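Local coordinates for Mll7089 protein (Mesorhizobium loti, PDB 2OZ8), which is of unknown function but probably binds magnesium and may act as a hydro-lyase of the enolase superfamily, at residues L57-V71 with Y98-L110. Residues are numbered along the deposited sequence; the frame is centred on the assembly and turned at random.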
ATOM      1  N   LEU A  57      10.759  41.282  19.188  1.00 47.70           N
ATOM      2  CA  LEU A  57      10.246  40.845  20.469  1.00 46.76           C
ATOM      3  C   LEU A  57       9.391  41.929  21.109  1.00 45.67           C
ATOM      4  O   LEU A  57       9.632  43.110  20.892  1.00 46.17           O
ATOM      5  CB  LEU A  57      11.402  40.453  21.390  1.00 46.20           C
ATOM      6  CG  LEU A  57      12.049  39.118  21.054  1.00 46.45           C
ATOM      7  CD1 LEU A  57      13.286  38.904  21.881  1.00 45.27           C
ATOM      8  CD2 LEU A  57      11.048  38.003  21.293  1.00 45.78           C
ATOM      9  N   PRO A  58       8.396  41.544  21.907  1.00 44.77           N
ATOM     10  CA  PRO A  58       7.782  42.612  22.679  1.00 45.07           C
ATOM     11  C   PRO A  58       8.771  43.144  23.752  1.00 45.29           C
ATOM     12  O   PRO A  58       9.949  42.710  23.789  1.00 44.84           O
ATOM     13  CB  PRO A  58       6.559  41.934  23.318  1.00 45.00           C
ATOM     14  CG  PRO A  58       6.895  40.502  23.371  1.00 44.85           C
ATOM     15  CD  PRO A  58       7.795  40.233  22.185  1.00 44.90           C
ATOM     16  N   ASP A  59       8.304  44.067  24.600  1.00 45.20           N
ATOM     17  CA  ASP A  59       9.149  44.648  25.665  1.00 45.71           C
ATOM     18  C   ASP A  59       9.651  43.592  26.640  1.00 44.56           C
ATOM     19  O   ASP A  59       8.961  42.612  26.892  1.00 44.02           O
ATOM     20  CB  ASP A  59       8.365  45.682  26.447  1.00 46.27           C
ATOM     21  CG  ASP A  59       8.059  46.904  25.646  1.00 49.94           C
ATOM     22  OD1 ASP A  59       8.699  47.157  24.598  1.00 54.42           O
ATOM     23  OD2 ASP A  59       7.145  47.627  26.074  1.00 57.82           O
ATOM     24  N   GLN A  60      10.840  43.800  27.176  1.00 44.22           N
ATOM     25  CA  GLN A  60      11.415  42.915  28.174  1.00 45.70           C
ATOM     26  C   GLN A  60      10.309  42.511  29.135  1.00 45.46           C
ATOM     27  O   GLN A  60      10.174  41.346  29.441  1.00 46.45           O
ATOM     28  CB  GLN A  60      12.547  43.629  28.939  1.00 45.46           C
ATOM     29  CG  GLN A  60      13.606  42.760  29.617  1.00 46.24           C
ATOM     30  CD  GLN A  60      15.006  43.484  29.753  1.00 49.86           C
ATOM     31  OE1 GLN A  60      15.763  43.757  28.736  1.00 48.14           O
ATOM     32  NE2 GLN A  60      15.369  43.767  31.024  1.00 51.66           N
ATOM     33  N   GLN A  61       9.500  43.473  29.572  1.00 45.47           N
ATOM     34  CA  GLN A  61       8.466  43.241  30.558  1.00 45.93           C
ATOM     35  C   GLN A  61       7.334  42.312  30.039  1.00 45.04           C
ATOM     36  O   GLN A  61       6.776  41.511  30.800  1.00 44.37           O
ATOM     37  CB  GLN A  61       7.908  44.596  31.079  1.00 45.86           C
ATOM     38  CG  GLN A  61       7.031  44.505  32.361  1.00 47.09           C
ATOM     39  CD  GLN A  61       6.326  45.841  32.746  1.00 48.48           C
ATOM     40  OE1 GLN A  61       6.953  46.805  33.220  1.00 48.16           O
ATOM     41  NE2 GLN A  61       5.016  45.870  32.581  1.00 53.55           N
ATOM     42  N   GLU A  62       6.973  42.457  28.761  1.00 44.09           N
ATOM     43  CA  GLU A  62       5.974  41.604  28.164  1.00 43.88           C
ATOM     44  C   GLU A  62       6.527  40.140  28.138  1.00 44.03           C
ATOM     45  O   GLU A  62       5.831  39.211  28.552  1.00 43.32           O
ATOM     46  CB  GLU A  62       5.566  42.147  26.789  1.00 43.27           C
ATOM     47  CG  GLU A  62       4.328  41.516  26.124  1.00 45.25           C
ATOM     48  CD  GLU A  62       3.075  41.317  27.052  1.00 50.38           C
ATOM     49  OE1 GLU A  62       2.857  42.045  28.082  1.00 49.43           O
ATOM     50  OE2 GLU A  62       2.298  40.393  26.731  1.00 49.55           O
ATOM     51  N   ILE A  63       7.789  39.967  27.729  1.00 43.61           N
ATOM     52  CA  ILE A  63       8.463  38.671  27.725  1.00 44.17           C
ATOM     53  C   ILE A  63       8.464  38.013  29.134  1.00 45.98           C
ATOM     54  O   ILE A  63       8.128  36.819  29.294  1.00 46.22           O
ATOM     55  CB  ILE A  63       9.910  38.807  27.199  1.00 43.65           C
ATOM     56  CG1 ILE A  63       9.935  39.456  25.805  1.00 44.09           C
ATOM     57  CG2 ILE A  63      10.583  37.446  27.125  1.00 45.26           C
ATOM     58  CD1 ILE A  63      11.337  39.745  25.224  1.00 42.80           C
ATOM     59  N   GLU A  64       8.831  38.796  30.149  1.00 47.32           N
ATOM     60  CA  GLU A  64       8.857  38.329  31.521  1.00 49.52           C
ATOM     61  C   GLU A  64       7.468  37.895  32.026  1.00 49.71           C
ATOM     62  O   GLU A  64       7.352  36.895  32.721  1.00 50.76           O
ATOM     63  CB  GLU A  64       9.502  39.369  32.452  1.00 48.65           C
ATOM     64  CG  GLU A  64      11.005  39.329  32.425  1.00 51.31           C
ATOM     65  CD  GLU A  64      11.738  40.470  33.197  1.00 53.27           C
ATOM     66  OE1 GLU A  64      11.156  41.556  33.460  1.00 55.43           O
ATOM     67  OE2 GLU A  64      12.943  40.237  33.543  1.00 60.12           O
ATOM     68  N   SER A  65       6.422  38.626  31.672  1.00 49.88           N
ATOM     69  CA  SER A  65       5.091  38.302  32.146  1.00 50.47           C
ATOM     70  C   SER A  65       4.521  37.051  31.489  1.00 50.12           C
ATOM     71  O   SER A  65       3.846  36.267  32.127  1.00 51.11           O
ATOM     72  CB  SER A  65       4.167  39.492  31.955  1.00 50.49           C
ATOM     73  OG  SER A  65       4.622  40.557  32.810  1.00 55.09           O
ATOM     74  N   VAL A  66       4.811  36.855  30.218  1.00 49.59           N
ATOM     75  CA  VAL A  66       4.340  35.688  29.503  1.00 49.02           C
ATOM     76  C   VAL A  66       5.112  34.458  29.994  1.00 48.37           C
ATOM     77  O   VAL A  66       4.518  33.450  30.350  1.00 48.07           O
ATOM     78  CB  VAL A  66       4.462  35.914  27.992  1.00 48.97           C
ATOM     79  CG1 VAL A  66       4.126  34.670  27.221  1.00 49.24           C
ATOM     80  CG2 VAL A  66       3.539  37.079  27.575  1.00 49.47           C
ATOM     81  N   PHE A  67       6.433  34.547  30.055  1.00 48.27           N
ATOM     82  CA  PHE A  67       7.211  33.429  30.606  1.00 48.13           C
ATOM     83  C   PHE A  67       6.754  33.022  32.009  1.00 49.00           C
ATOM     84  O   PHE A  67       6.528  31.831  32.234  1.00 48.83           O
ATOM     85  CB  PHE A  67       8.710  33.727  30.588  1.00 46.40           C
ATOM     86  CG  PHE A  67       9.573  32.531  30.855  1.00 45.07           C
ATOM     87  CD1 PHE A  67       9.946  31.670  29.819  1.00 44.03           C
ATOM     88  CD2 PHE A  67      10.059  32.268  32.139  1.00 44.80           C
ATOM     89  CE1 PHE A  67      10.817  30.551  30.061  1.00 42.78           C
ATOM     90  CE2 PHE A  67      10.908  31.118  32.376  1.00 43.73           C
ATOM     91  CZ  PHE A  67      11.282  30.286  31.329  1.00 39.88           C
ATOM     92  N   GLU A  68       6.602  33.995  32.924  1.00 50.31           N
ATOM     93  CA  GLU A  68       6.097  33.742  34.290  1.00 53.30           C
ATOM     94  C   GLU A  68       4.750  33.008  34.293  1.00 52.78           C
ATOM     95  O   GLU A  68       4.555  32.076  35.044  1.00 52.29           O
ATOM     96  CB  GLU A  68       6.016  35.029  35.144  1.00 53.10           C
ATOM     97  CG  GLU A  68       6.045  34.759  36.673  1.00 56.04           C
ATOM     98  CD  GLU A  68       6.519  35.959  37.545  1.00 58.40           C
ATOM     99  OE1 GLU A  68       5.815  36.258  38.563  1.00 64.97           O
ATOM    100  OE2 GLU A  68       7.591  36.595  37.241  1.00 64.18           O
ATOM    101  N   HIS A  69       3.838  33.423  33.422  1.00 54.12           N
ATOM    102  CA  HIS A  69       2.517  32.835  33.369  1.00 55.00           C
ATOM    103  C   HIS A  69       2.489  31.489  32.662  1.00 54.67           C
ATOM    104  O   HIS A  69       1.756  30.590  33.070  1.00 55.68           O
ATOM    105  CB  HIS A  69       1.515  33.797  32.707  1.00 55.94           C
ATOM    106  CG  HIS A  69       0.078  33.362  32.854  1.00 59.18           C
ATOM    107  ND1 HIS A  69      -0.607  32.692  31.855  1.00 59.38           N
ATOM    108  CD2 HIS A  69      -0.786  33.470  33.896  1.00 59.47           C
ATOM    109  CE1 HIS A  69      -1.837  32.431  32.268  1.00 60.61           C
ATOM    110  NE2 HIS A  69      -1.971  32.895  33.500  1.00 61.33           N
ATOM    111  N   GLU A  70       3.273  31.330  31.607  1.00 53.66           N
ATOM    112  CA  GLU A  70       3.096  30.167  30.738  1.00 52.73           C
ATOM    113  C   GLU A  70       4.040  29.010  30.993  1.00 52.52           C
ATOM    114  O   GLU A  70       3.612  27.844  30.978  1.00 53.20           O
ATOM    115  CB  GLU A  70       3.149  30.606  29.283  1.00 52.82           C
ATOM    116  CG  GLU A  70       2.014  31.577  28.995  1.00 53.79           C
ATOM    117  CD  GLU A  70       1.982  32.120  27.604  1.00 56.13           C
ATOM    118  OE1 GLU A  70       2.728  31.613  26.717  1.00 58.52           O
ATOM    119  OE2 GLU A  70       1.198  33.081  27.408  1.00 55.48           O
ATOM    120  N   VAL A  71       5.315  29.326  31.240  1.00 51.16           N
ATOM    121  CA  VAL A  71       6.306  28.299  31.436  1.00 49.60           C
ATOM    122  C   VAL A  71       6.841  28.171  32.846  1.00 49.11           C
ATOM    123  O   VAL A  71       7.053  27.059  33.324  1.00 49.18           O
ATOM    124  CB  VAL A  71       7.404  28.246  30.272  1.00 50.19           C
ATOM    125  CG1 VAL A  71       7.427  29.493  29.420  1.00 49.28           C
ATOM    126  CG2 VAL A  71       8.748  27.819  30.735  1.00 48.09           C
ATOM    127  N   TYR A  98       2.736  28.253  23.086  1.00 62.33           N
ATOM    128  CA  TYR A  98       3.220  29.432  23.804  1.00 61.74           C
ATOM    129  C   TYR A  98       3.001  30.716  23.008  1.00 61.18           C
ATOM    130  O   TYR A  98       2.987  30.704  21.772  1.00 60.47           O
ATOM    131  CB  TYR A  98       4.701  29.300  24.164  1.00 61.59           C
ATOM    132  CG  TYR A  98       5.032  28.299  25.271  1.00 62.54           C
ATOM    133  CD1 TYR A  98       4.208  28.139  26.381  1.00 61.39           C
ATOM    134  CD2 TYR A  98       6.221  27.538  25.218  1.00 64.56           C
ATOM    135  CE1 TYR A  98       4.525  27.216  27.394  1.00 61.83           C
ATOM    136  CE2 TYR A  98       6.558  26.626  26.241  1.00 63.68           C
ATOM    137  CZ  TYR A  98       5.700  26.472  27.316  1.00 62.52           C
ATOM    138  OH  TYR A  98       6.034  25.584  28.317  1.00 62.65           O
ATOM    139  N   SER A  99       2.832  31.827  23.728  1.00 59.95           N
ATOM    140  CA  SER A  99       2.616  33.099  23.065  1.00 58.77           C
ATOM    141  C   SER A  99       3.872  33.669  22.380  1.00 57.08           C
ATOM    142  O   SER A  99       3.759  34.576  21.535  1.00 57.14           O
ATOM    143  CB  SER A  99       2.072  34.131  24.042  1.00 59.58           C
ATOM    144  OG  SER A  99       2.022  35.365  23.345  1.00 63.16           O
ATOM    145  N   LEU A 100       5.046  33.153  22.780  1.00 54.07           N
ATOM    146  CA  LEU A 100       6.351  33.568  22.290  1.00 51.00           C
ATOM    147  C   LEU A 100       7.167  32.303  22.125  1.00 49.18           C
ATOM    148  O   LEU A 100       6.900  31.322  22.808  1.00 48.69           O
ATOM    149  CB  LEU A 100       7.023  34.498  23.315  1.00 51.22           C
ATOM    150  CG  LEU A 100       6.555  35.970  23.363  1.00 51.06           C
ATOM    151  CD1 LEU A 100       6.879  36.622  24.694  1.00 52.81           C
ATOM    152  CD2 LEU A 100       7.180  36.765  22.232  1.00 49.55           C
ATOM    153  N   PRO A 101       8.169  32.303  21.227  1.00 47.37           N
ATOM    154  CA  PRO A 101       8.943  31.065  21.062  1.00 45.65           C
ATOM    155  C   PRO A 101       9.969  30.731  22.206  1.00 44.44           C
ATOM    156  O   PRO A 101      11.176  31.026  22.081  1.00 43.93           O
ATOM    157  CB  PRO A 101       9.647  31.279  19.721  1.00 46.09           C
ATOM    158  CG  PRO A 101       9.824  32.776  19.600  1.00 45.61           C
ATOM    159  CD  PRO A 101       8.633  33.374  20.322  1.00 46.92           C
ATOM    160  N   PHE A 102       9.479  30.068  23.258  1.00 41.85           N
ATOM    161  CA  PHE A 102      10.278  29.650  24.421  1.00 40.92           C
ATOM    162  C   PHE A 102      10.832  28.190  24.385  1.00 40.39           C
ATOM    163  O   PHE A 102      11.746  27.806  25.150  1.00 39.92           O
ATOM    164  CB  PHE A 102       9.414  29.769  25.693  1.00 40.02           C
ATOM    165  CG  PHE A 102       8.975  31.176  26.025  1.00 40.16           C
ATOM    166  CD1 PHE A 102       9.893  32.217  26.106  1.00 40.86           C
ATOM    167  CD2 PHE A 102       7.643  31.448  26.317  1.00 39.99           C
ATOM    168  CE1 PHE A 102       9.494  33.486  26.467  1.00 40.15           C
ATOM    169  CE2 PHE A 102       7.239  32.716  26.686  1.00 39.55           C
ATOM    170  CZ  PHE A 102       8.156  33.738  26.746  1.00 39.25           C
ATOM    171  N   HIS A 103      10.256  27.372  23.521  1.00 39.32           N
ATOM    172  CA  HIS A 103      10.553  25.954  23.516  1.00 39.39           C
ATOM    173  C   HIS A 103      12.084  25.668  23.421  1.00 38.62           C
ATOM    174  O   HIS A 103      12.630  25.029  24.321  1.00 37.06           O
ATOM    175  CB  HIS A 103       9.700  25.260  22.431  1.00 39.51           C
ATOM    176  CG  HIS A 103       9.907  23.798  22.336  1.00 42.51           C
ATOM    177  ND1 HIS A 103       9.389  22.916  23.259  1.00 47.94           N
ATOM    178  CD2 HIS A 103      10.568  23.047  21.422  1.00 46.96           C
ATOM    179  CE1 HIS A 103       9.716  21.680  22.920  1.00 47.74           C
ATOM    180  NE2 HIS A 103      10.440  21.731  21.811  1.00 49.68           N
ATOM    181  N   GLU A 104      12.756  26.194  22.391  1.00 38.36           N
ATOM    182  CA  GLU A 104      14.191  25.979  22.217  1.00 40.89           C
ATOM    183  C   GLU A 104      15.050  26.508  23.393  1.00 39.58           C
ATOM    184  O   GLU A 104      15.853  25.767  23.945  1.00 39.63           O
ATOM    185  CB  GLU A 104      14.664  26.562  20.871  1.00 40.54           C
ATOM    186  CG  GLU A 104      16.182  26.536  20.632  1.00 43.09           C
ATOM    187  CD  GLU A 104      16.566  26.760  19.146  1.00 46.91           C
ATOM    188  OE1 GLU A 104      15.660  26.978  18.280  1.00 52.69           O
ATOM    189  OE2 GLU A 104      17.801  26.709  18.841  1.00 55.59           O
ATOM    190  N   ALA A 105      14.849  27.777  23.759  1.00 38.94           N
ATOM    191  CA  ALA A 105      15.585  28.487  24.831  1.00 38.35           C
ATOM    192  C   ALA A 105      15.524  27.743  26.160  1.00 37.61           C
ATOM    193  O   ALA A 105      16.541  27.573  26.865  1.00 37.81           O
ATOM    194  CB  ALA A 105      15.013  29.929  25.004  1.00 37.52           C
ATOM    195  N   VAL A 106      14.327  27.297  26.497  1.00 36.58           N
ATOM    196  CA  VAL A 106      14.142  26.513  27.708  1.00 36.09           C
ATOM    197  C   VAL A 106      14.992  25.269  27.672  1.00 36.36           C
ATOM    198  O   VAL A 106      15.650  24.979  28.661  1.00 38.57           O
ATOM    199  CB  VAL A 106      12.642  26.171  28.004  1.00 35.65           C
ATOM    200  CG1 VAL A 106      12.509  25.352  29.280  1.00 33.63           C
ATOM    201  CG2 VAL A 106      11.842  27.435  28.165  1.00 34.83           C
ATOM    202  N   GLN A 107      15.011  24.543  26.557  1.00 36.31           N
ATOM    203  CA  GLN A 107      15.769  23.267  26.494  1.00 36.72           C
ATOM    204  C   GLN A 107      17.284  23.517  26.567  1.00 35.72           C
ATOM    205  O   GLN A 107      18.010  22.789  27.225  1.00 36.50           O
ATOM    206  CB  GLN A 107      15.407  22.421  25.244  1.00 36.45           C
ATOM    207  CG  GLN A 107      13.947  21.827  25.222  1.00 36.96           C
ATOM    208  CD  GLN A 107      13.648  20.838  24.021  1.00 38.53           C
ATOM    209  OE1 GLN A 107      14.498  20.551  23.172  1.00 42.37           O
ATOM    210  NE2 GLN A 107      12.443  20.314  23.990  1.00 40.80           N
ATOM    211  N   VAL A 108      17.742  24.548  25.890  1.00 34.94           N
ATOM    212  CA  VAL A 108      19.132  24.951  25.945  1.00 35.23           C
ATOM    213  C   VAL A 108      19.557  25.409  27.353  1.00 35.10           C
ATOM    214  O   VAL A 108      20.582  24.970  27.857  1.00 34.34           O
ATOM    215  CB  VAL A 108      19.432  26.064  24.893  1.00 35.51           C
ATOM    216  CG1 VAL A 108      20.887  26.503  24.960  1.00 33.86           C
ATOM    217  CG2 VAL A 108      19.091  25.563  23.534  1.00 32.61           C
ATOM    218  N   ALA A 109      18.754  26.258  27.982  1.00 34.82           N
ATOM    219  CA  ALA A 109      19.038  26.709  29.351  1.00 35.02           C
ATOM    220  C   ALA A 109      18.964  25.571  30.374  1.00 35.32           C
ATOM    221  O   ALA A 109      19.871  25.428  31.194  1.00 35.26           O
ATOM    222  CB  ALA A 109      18.121  27.813  29.740  1.00 35.19           C
ATOM    223  N   LEU A 110      17.922  24.742  30.305  1.00 35.54           N
ATOM    224  CA  LEU A 110      17.823  23.542  31.186  1.00 35.89           C
ATOM    225  C   LEU A 110      19.016  22.589  31.094  1.00 36.10           C
ATOM    226  O   LEU A 110      19.576  22.209  32.132  1.00 36.74           O
ATOM    227  CB  LEU A 110      16.516  22.767  30.961  1.00 35.79           C
ATOM    228  CG  LEU A 110      15.233  23.418  31.445  1.00 35.81           C
ATOM    229  CD1 LEU A 110      14.071  22.526  31.143  1.00 34.81           C
ATOM    230  CD2 LEU A 110      15.365  23.759  32.985  1.00 34.70           C
TER
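F102 and F67 form the aromatic part of this contact, an edge-to-face pair with ring centroids 5.2 Å apart and planes at 81°. F67 CD1 stands over the centre of the F102 ring, while L100 CB lies against the opposite face. V66 CG1 meets the F102 edge in the ring plane, 3.7 Å from CE2. With CG anti to the backbone N (chi1 -167°), F67 also brings CE1 to V106 CG2.

Apolar packing extends the contact both ways. L100 reaches toward P58, CD2 lying 3.5 Å from P58 CD, and its CD1 touches I63 and V66. At the other end V71 CG1 sits over a face of the Y98 ring in a CH-pi contact, 4.3 Å from the centroid, and also touches F102 CD2.

One hydrogen bond crosses the contact: S99 N donates to the syn lone pair of E70 OE1, 3.0 Å away and nearly straight at 174°. E70 is extended beyond CG, which carries its carboxylate to the S99 backbone.

Cutting F102 back to an alanine would probably leave the F67 edge without its aromatic face and open a gap between V66, V71 and L100.

F67 also meets F8, and F102 touches I50, both on the antiparallel sheet. Helix 60-70 and the loop leading into helix 103-118 thus pack together in the alpha+beta capping domain typical of the enolase superfamily, beside its C-terminal barrel.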